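Glucanase/chitosanase (Paenibacillus fukuinensis, PDB 4ZZ5) probably cleaves chitosan and beta-glucans as a whole enzyme, of which this beta-sandwich piece is a chitosan-binding module of family CBM32. Local coordinates at residues Ala30-Asn34 and Ala35-Trp39. Residues are numbered along the deposited sequence; the frame is centred on the assembly and turned at random.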
loop_
_atom_site.group_PDB
_atom_site.type_symbol
_atom_site.label_atom_id
_atom_site.label_comp_id
_atom_site.label_asym_id
_atom_site.label_seq_id
_atom_site.Cartn_x
_atom_site.Cartn_y
_atom_site.Cartn_z
ATOM N N ALA A 30 -4.600 5.886 -4.926
ATOM C CA ALA A 30 -3.313 5.237 -4.997
ATOM C C ALA A 30 -3.225 4.207 -6.127
ATOM O O ALA A 30 -2.114 3.672 -6.341
ATOM C CB ALA A 30 -2.945 4.625 -3.670
ATOM N N VAL A 31 -4.320 3.868 -6.773
ATOM C CA VAL A 31 -4.332 2.789 -7.746
ATOM C C VAL A 31 -4.976 3.246 -9.047
ATOM O O VAL A 31 -5.476 2.429 -9.849
ATOM C CB VAL A 31 -4.987 1.483 -7.244
ATOM C CG1 VAL A 31 -4.238 0.950 -6.063
ATOM C CG2 VAL A 31 -6.422 1.717 -6.944
ATOM N N ASP A 32 -4.940 4.542 -9.324
ATOM C CA ASP A 32 -5.578 5.090 -10.533
ATOM C C ASP A 32 -4.559 5.313 -11.601
ATOM O O ASP A 32 -4.964 5.834 -12.735
ATOM C CB ASP A 32 -6.341 6.394 -10.242
ATOM C CG ASP A 32 -5.503 7.479 -9.594
ATOM O OD1 ASP A 32 -4.290 7.420 -9.507
ATOM O OD2 ASP A 32 -6.207 8.518 -9.248
ATOM N N GLY A 33 -3.308 5.092 -11.468
ATOM C CA GLY A 33 -2.322 5.320 -12.475
ATOM C C GLY A 33 -1.934 6.730 -12.647
ATOM O O GLY A 33 -1.201 7.067 -13.637
ATOM N N ASN A 34 -2.385 7.628 -11.786
ATOM C CA ASN A 34 -2.121 9.037 -11.932
ATOM C C ASN A 34 -1.168 9.471 -10.858
ATOM O O ASN A 34 -1.502 9.406 -9.606
ATOM C CB ASN A 34 -3.454 9.781 -11.825
ATOM C CG ASN A 34 -3.375 11.274 -12.161
ATOM O OD1 ASN A 34 -2.371 11.916 -11.973
ATOM N ND2 ASN A 34 -4.501 11.791 -12.635
ATOM N N ALA A 35 -0.012 9.995 -11.212
ATOM C CA ALA A 35 1.003 10.446 -10.297
ATOM C C ALA A 35 0.712 11.740 -9.574
ATOM O O ALA A 35 1.432 12.105 -8.642
ATOM C CB ALA A 35 2.346 10.526 -11.042
ATOM N N ALA A 36 -0.392 12.364 -9.953
ATOM C CA ALA A 36 -0.819 13.620 -9.314
ATOM C C ALA A 36 -2.059 13.490 -8.481
ATOM O O ALA A 36 -2.679 14.481 -8.058
ATOM C CB ALA A 36 -1.043 14.753 -10.389
ATOM N N THR A 37 -2.500 12.250 -8.135
ATOM C CA THR A 37 -3.550 11.976 -7.203
ATOM C C THR A 37 -2.931 11.005 -6.127
ATOM O O THR A 37 -2.137 10.101 -6.508
ATOM C CB THR A 37 -4.734 11.293 -7.782
ATOM O OG1 THR A 37 -4.287 10.009 -8.325
ATOM C CG2 THR A 37 -5.312 12.189 -8.958
ATOM N N ARG A 38 -3.334 11.164 -4.897
ATOM C CA ARG A 38 -2.799 10.299 -3.816
ATOM C C ARG A 38 -3.800 9.962 -2.783
ATOM O O ARG A 38 -4.754 10.723 -2.485
ATOM C CB ARG A 38 -1.595 11.014 -3.172
ATOM C CG ARG A 38 -1.914 12.402 -2.565
ATOM C CD ARG A 38 -0.654 13.141 -2.208
ATOM N NE ARG A 38 -0.879 14.531 -1.751
ATOM C CZ ARG A 38 -1.010 14.879 -0.517
ATOM N NH1 ARG A 38 -0.837 14.082 0.478
ATOM N NH2 ARG A 38 -1.289 16.181 -0.219
ATOM N N TRP A 39 -3.615 8.754 -2.199
ATOM C CA TRP A 39 -4.180 8.455 -0.893
ATOM C C TRP A 39 -3.386 9.208 0.143
ATOM O O TRP A 39 -2.151 9.245 0.048
ATOM C CB TRP A 39 -4.065 6.979 -0.576
ATOM C CG TRP A 39 -4.395 6.567 0.837
ATOM C CD1 TRP A 39 -5.540 6.863 1.543
ATOM C CD2 TRP A 39 -3.509 5.963 1.779
ATOM N NE1 TRP A 39 -5.416 6.423 2.802
ATOM C CE2 TRP A 39 -4.185 5.888 3.000
ATOM C CE3 TRP A 39 -2.180 5.520 1.718
ATOM C CZ2 TRP A 39 -3.624 5.297 4.111
ATOM C CZ3 TRP A 39 -1.652 4.946 2.821
ATOM C CH2 TRP A 39 -2.322 4.846 3.977
#
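Thr37 and Asp32 approach each other from opposite directions across a tight loop that leads into the edge strand 39-40 of the beta-sandwich. Starting at Thr37 CB, the first neighbour is Asp32 OD2, 3.5 Å away. The methyl CG2 rests 3.8 Å from Asn34 ND2, the two side chains crossing at about a right angle. The other branch, OG1, lies between the backbone N and the carbonyl carbon (chi1 61°), which directs it into the loop, where it donates to the syn lone pair of Asp32 OD2 at 2.6 Å. Lys29 O competes for this single proton, so only one acceptor can be served fully at a time. Threonine suits the place because its hydroxyl reaches the carboxylate while its methyl lies beside the Asn34 amide.

Both oxygens of Asp32 are engaged, two acceptors on a short chain. Thr37 OG1 also lies 2.8 Å from Asp32 OD1, though its bond is to OD2; OD1 accepts from Asn34 N at 3.0 Å, met from above the carboxylate plane, closing an Asx turn. Gly33 lies within it at positive phi, which glycine adopts easily.

Asn34 opens a type I beta turn ending at Thr37, whose N makes a weak bond of 3.4 Å to Asn34 O. Asn34 CG, anti to the backbone N (chi1 -172°), lets this short side chain bring its carbonyl OD1 within 2.9 Å of Ala36 N, the donor tilted 28° from the carbonyl plane. At the loop's base Ala30 CB meets Trp39 CB at 4.0 Å, while the indole leads away and bonds through NE1 to Ser19 O.

Glu133 bonds to Gly33 N, and its OE2 lies close to Asp32 OD1. This gathering of oxygens resembles the structural calcium site of many CBM32 relatives; such a like-charged pair would probably favour a cation or a shared proton.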